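Local coordinates for listeriolysin O (Listeria monocytogenes, PDB 4CDB), which binds cholesterol-containing host membranes, changes conformation and assembles into an oligomeric pore that lyses the target cell, at residues A[39-43]-A[177-181]; A[70-75]-A[359-365]. All blocks are in the same frame, centred on the assembly; numbering follows the deposited sequence.

Interaction 1 (A[39-43]-A[177-181]); sequences VYHGD and SQLIA. With NA (sodium ion), chain R; NA (sodium ion), chain K; NA (sodium ion), chain H.
Around Y40, strand 39-41 runs nearly antiparallel to the helical segment 177-181, and G42 follows it. The axes of strand 39-41 and helix 177-181 lie 9.6 Å apart at closest approach, with 164° between their N-to-C directions. The backbones draw together at G42, whose CA is 5.4 Å from the CA of S177. S177 carries the polar part of the contact. With chi1 at -179°, OG points away from the S177 backbone N and reaches the strand. There it makes a hydrogen bond with Y40 OH at 2.8 Å and accepts one from D43 N at 2.9 Å. S366 on strand 362-385 is a third partner, so this buried hydroxyl is held from three directions. The Y40 ring leans on the helix beside the Y40-S177 bond. I180 CG2 sits over one face, 3.7 Å from the ring centroid and 21° off the ring normal, in a CH-pi contact. S177 O lies at the ring edge, near its plane. D43 swings its carboxylate back toward the helix, and OD2 binds a sodium ion at 2.7 Å, beside the backbone N of S177. Helix 176-183 is part of the first transmembrane hairpin in its folded-up soluble form. As in other cholesterol-dependent cytolysins, the hairpin is probably kept folded against the sheet of strands 39-41 and 362-385 (domain 2) before it unfurls into membrane-spanning strands.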
# COMPACT_ATOMS: atom_id res chain seq x y z
N VAL A 39 2.97 -18.34 -10.37
CA VAL A 39 3.77 -17.86 -9.24
C VAL A 39 4.56 -16.60 -9.57
O VAL A 39 5.03 -16.40 -10.69
CB VAL A 39 4.77 -18.94 -8.76
CG1 VAL A 39 4.03 -20.07 -8.06
CG2 VAL A 39 5.58 -19.47 -9.93
N TYR A 40 4.70 -15.73 -8.57
CA TYR A 40 5.62 -14.60 -8.65
C TYR A 40 6.67 -14.70 -7.55
O TYR A 40 6.36 -14.56 -6.36
CB TYR A 40 4.88 -13.26 -8.54
CG TYR A 40 5.83 -12.10 -8.34
CD1 TYR A 40 6.65 -11.66 -9.38
CD2 TYR A 40 5.92 -11.45 -7.12
CE1 TYR A 40 7.53 -10.60 -9.20
CE2 TYR A 40 6.79 -10.39 -6.93
CZ TYR A 40 7.59 -9.97 -7.97
OH TYR A 40 8.46 -8.92 -7.79
N HIS A 41 7.91 -14.95 -7.94
CA HIS A 41 9.01 -15.01 -6.99
C HIS A 41 9.71 -13.66 -6.90
O HIS A 41 10.42 -13.26 -7.83
CB HIS A 41 10.00 -16.11 -7.38
CG HIS A 41 9.41 -17.48 -7.40
ND1 HIS A 41 8.88 -18.08 -6.27
CD2 HIS A 41 9.25 -18.38 -8.40
CE1 HIS A 41 8.43 -19.28 -6.58
NE2 HIS A 41 8.64 -19.49 -7.87
N GLY A 42 9.50 -12.96 -5.79
CA GLY A 42 10.04 -11.62 -5.62
C GLY A 42 11.51 -11.59 -5.26
O GLY A 42 12.23 -12.57 -5.45
N ASP A 43 11.96 -10.45 -4.74
CA ASP A 43 13.36 -10.28 -4.35
C ASP A 43 13.75 -11.22 -3.22
O ASP A 43 12.91 -11.60 -2.40
CB ASP A 43 13.64 -8.84 -3.93
CG ASP A 43 13.52 -7.86 -5.07
OD1 ASP A 43 13.55 -8.29 -6.24
OD2 ASP A 43 13.39 -6.64 -4.79
N SER A 177 9.32 -4.87 -5.81
CA SER A 177 8.97 -6.28 -5.72
C SER A 177 7.92 -6.55 -4.64
O SER A 177 7.07 -7.42 -4.78
CB SER A 177 10.22 -7.12 -5.46
OG SER A 177 9.90 -8.49 -5.39
N GLN A 178 8.00 -5.78 -3.55
CA GLN A 178 7.03 -5.89 -2.47
C GLN A 178 5.65 -5.50 -2.95
O GLN A 178 4.67 -6.20 -2.70
CB GLN A 178 7.44 -4.99 -1.30
CG GLN A 178 6.38 -4.88 -0.21
CD GLN A 178 6.30 -3.49 0.38
OE1 GLN A 178 6.90 -2.55 -0.14
NE2 GLN A 178 5.56 -3.35 1.48
N LEU A 179 5.57 -4.38 -3.66
CA LEU A 179 4.30 -3.86 -4.14
C LEU A 179 3.74 -4.67 -5.30
O LEU A 179 2.53 -4.73 -5.51
CB LEU A 179 4.43 -2.38 -4.51
CG LEU A 179 4.76 -1.48 -3.31
CD1 LEU A 179 4.93 -0.04 -3.75
CD2 LEU A 179 3.67 -1.60 -2.25
N ILE A 180 4.63 -5.31 -6.06
CA ILE A 180 4.21 -6.21 -7.13
C ILE A 180 3.51 -7.44 -6.54
O ILE A 180 2.51 -7.91 -7.08
CB ILE A 180 5.40 -6.63 -8.02
CG1 ILE A 180 5.83 -5.46 -8.91
CG2 ILE A 180 5.03 -7.81 -8.91
CD1 ILE A 180 7.02 -5.76 -9.80
N ALA A 181 4.02 -7.92 -5.42
CA ALA A 181 3.41 -9.07 -4.74
C ALA A 181 2.03 -8.71 -4.19
O ALA A 181 1.19 -9.59 -3.99
CB ALA A 181 4.31 -9.56 -3.62
NA NA R . 12.22 -4.49 -5.91
NA NA K . 4.12 -5.31 3.11
NA NA H . 1.84 -10.45 -8.39
O HOH W 1 -0.93 -11.39 -7.80
O HOH W 2 0.55 -10.40 -10.94

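Interaction 2 (A[70-75]-A[359-365]); sequences INQNNA and LAVIKNN. With NA (sodium ion), chain H.
An antiparallel strand pair joins N71-N74 to I362-N365, and a sodium site sits on one of its faces. The two strand axes approach to 4.6 Å, with 173° between their directions. Q72 and N364 form one hydrogen-bonded pair, and N74 and I362 form the next. N71-N365 and N73-K363 are the non-hydrogen-bonded pairs between and beside them. The shortest backbone bond runs from I362 N to N74 O, at 2.7 Å. N364 adds a side-chain bond to this pattern. Its chi1 of -57° sets CG beside the backbone N and brings ND2 back to Q72 O, 3.1 Å away. That oxygen also accepts from N364 N at 2.8 Å, and the two donors reach it from opposite faces of its carbonyl plane. The bond from ND2 lies in the amide plane of N364. At the other end of the same amide, N364 OD1 binds the sodium ion at 2.4 Å. A water that ligates this sodium accepts a bond from ND2 as well. The ion would probably polarise the amide and make its NH2 a better donor. I180 O of helix 176-183 is another ligand, so the metal bridges this sheet to a transmembrane hairpin in its soluble, helical form. On the opposite face of the sheet, the K363 chain runs alongside the N73 side chain. N71 and N365 also lie side by side there, their amide planes 25° apart, and N365 ND2 bonds to H41. V361 CG1 packs along the strand against N73 CB at 3.7 Å. Past the last bridge, L359 CD2 meets A75 CB at 4.0 Å, and a water lies between A75 O and A360 O.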
# COMPACT_ATOMS: atom_id res chain seq x y z
N ILE A 70 6.52 -10.68 2.29
CA ILE A 70 5.13 -10.60 1.87
C ILE A 70 4.77 -11.84 1.05
O ILE A 70 5.26 -12.03 -0.07
CB ILE A 70 4.80 -9.27 1.13
CG1 ILE A 70 3.37 -9.30 0.59
CG2 ILE A 70 5.80 -8.99 0.01
CD1 ILE A 70 2.90 -7.97 0.03
N ASN A 71 3.95 -12.70 1.64
CA ASN A 71 3.58 -13.97 1.03
C ASN A 71 2.07 -14.05 0.87
O ASN A 71 1.34 -14.21 1.86
CB ASN A 71 4.09 -15.14 1.88
CG ASN A 71 4.90 -16.14 1.08
OD1 ASN A 71 6.08 -16.37 1.34
ND2 ASN A 71 4.26 -16.76 0.09
N GLN A 72 1.59 -13.96 -0.36
CA GLN A 72 0.17 -13.73 -0.61
C GLN A 72 -0.37 -14.42 -1.87
O GLN A 72 0.25 -14.37 -2.93
CB GLN A 72 -0.08 -12.22 -0.68
CG GLN A 72 -1.50 -11.82 -1.02
CD GLN A 72 -1.70 -10.33 -0.94
OE1 GLN A 72 -1.25 -9.68 0.01
NE2 GLN A 72 -2.38 -9.77 -1.93
N ASN A 73 -1.52 -15.07 -1.74
CA ASN A 73 -2.17 -15.73 -2.87
C ASN A 73 -3.38 -14.94 -3.36
O ASN A 73 -4.32 -14.71 -2.62
CB ASN A 73 -2.58 -17.15 -2.49
CG ASN A 73 -1.43 -17.97 -1.96
OD1 ASN A 73 -0.26 -17.62 -2.16
ND2 ASN A 73 -1.74 -19.06 -1.27
N ASN A 74 -3.33 -14.53 -4.63
CA ASN A 74 -4.39 -13.70 -5.20
C ASN A 74 -5.18 -14.42 -6.30
O ASN A 74 -4.59 -14.95 -7.24
CB ASN A 74 -3.82 -12.39 -5.73
CG ASN A 74 -3.14 -11.58 -4.65
OD1 ASN A 74 -3.58 -11.57 -3.50
ND2 ASN A 74 -2.06 -10.89 -5.00
N ALA A 75 -6.50 -14.42 -6.17
CA ALA A 75 -7.37 -15.01 -7.18
C ALA A 75 -7.78 -13.95 -8.20
O ALA A 75 -8.07 -14.27 -9.35
CB ALA A 75 -8.59 -15.64 -6.53
N LEU A 359 -10.49 -22.68 -9.92
CA LEU A 359 -10.03 -21.30 -9.86
C LEU A 359 -8.50 -21.21 -9.88
O LEU A 359 -7.82 -21.86 -9.08
CB LEU A 359 -10.60 -20.62 -8.62
CG LEU A 359 -10.54 -19.09 -8.54
CD1 LEU A 359 -11.20 -18.47 -9.76
CD2 LEU A 359 -11.19 -18.60 -7.27
N ALA A 360 -7.97 -20.41 -10.80
CA ALA A 360 -6.53 -20.20 -10.90
C ALA A 360 -6.09 -19.11 -9.93
O ALA A 360 -6.61 -17.99 -9.98
CB ALA A 360 -6.15 -19.82 -12.32
N VAL A 361 -5.15 -19.43 -9.05
CA VAL A 361 -4.68 -18.49 -8.05
C VAL A 361 -3.20 -18.15 -8.24
O VAL A 361 -2.37 -19.04 -8.42
CB VAL A 361 -4.89 -19.04 -6.62
CG1 VAL A 361 -4.53 -17.99 -5.57
CG2 VAL A 361 -6.33 -19.52 -6.43
N ILE A 362 -2.88 -16.86 -8.21
CA ILE A 362 -1.50 -16.42 -8.30
C ILE A 362 -0.82 -16.48 -6.94
O ILE A 362 -1.25 -15.82 -5.99
CB ILE A 362 -1.38 -15.00 -8.87
CG1 ILE A 362 -2.02 -14.92 -10.26
CG2 ILE A 362 0.08 -14.57 -8.94
CD1 ILE A 362 -1.77 -13.59 -10.97
N LYS A 363 0.25 -17.26 -6.85
CA LYS A 363 1.00 -17.39 -5.60
C LYS A 363 2.18 -16.42 -5.57
O LYS A 363 3.12 -16.56 -6.35
CB LYS A 363 1.48 -18.83 -5.41
CG LYS A 363 2.31 -19.05 -4.16
CD LYS A 363 2.38 -20.53 -3.81
CE LYS A 363 0.99 -21.09 -3.54
NZ LYS A 363 1.03 -22.54 -3.20
N ASN A 364 2.13 -15.45 -4.66
CA ASN A 364 3.19 -14.45 -4.55
C ASN A 364 4.04 -14.63 -3.30
O ASN A 364 3.52 -14.93 -2.22
CB ASN A 364 2.61 -13.04 -4.56
CG ASN A 364 1.78 -12.75 -5.79
OD1 ASN A 364 2.29 -12.23 -6.78
ND2 ASN A 364 0.50 -13.08 -5.73
N ASN A 365 5.34 -14.44 -3.44
CA ASN A 365 6.24 -14.36 -2.30
C ASN A 365 7.39 -13.41 -2.59
O ASN A 365 8.01 -13.46 -3.66
CB ASN A 365 6.76 -15.75 -1.90
CG ASN A 365 7.86 -16.25 -2.81
OD1 ASN A 365 9.01 -16.38 -2.40
ND2 ASN A 365 7.51 -16.52 -4.07
NA NA H . 1.84 -10.45 -8.39
O HOH W 3 -8.00 -16.26 -11.27
O HOH W 1 -0.93 -11.39 -7.80
O HOH W 2 0.55 -10.40 -10.94

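In the fold
The centres of interactions 1 and 2 are 10 Å apart. Along the chain their segments alternate: 39-43, 70-75, 177-181, then 359-365. Both contacts reach one mixed sheet, in which strand 362-385 runs parallel to its neighbour 39-41 and antiparallel to its neighbour 59-74. The contacts meet directly, with probable hydrogen bonds from G42 N to N365 O at 2.7 Å and from Y40 N to K363 O at 2.8 Å. They also share a sodium ion, bound by I180 and N364. Interaction 1 packs helix 176-183 on strand 39-41, and N364 of interaction 2 ties it to the sheet through that sodium. This interface probably has to open when the hairpin enters the membrane.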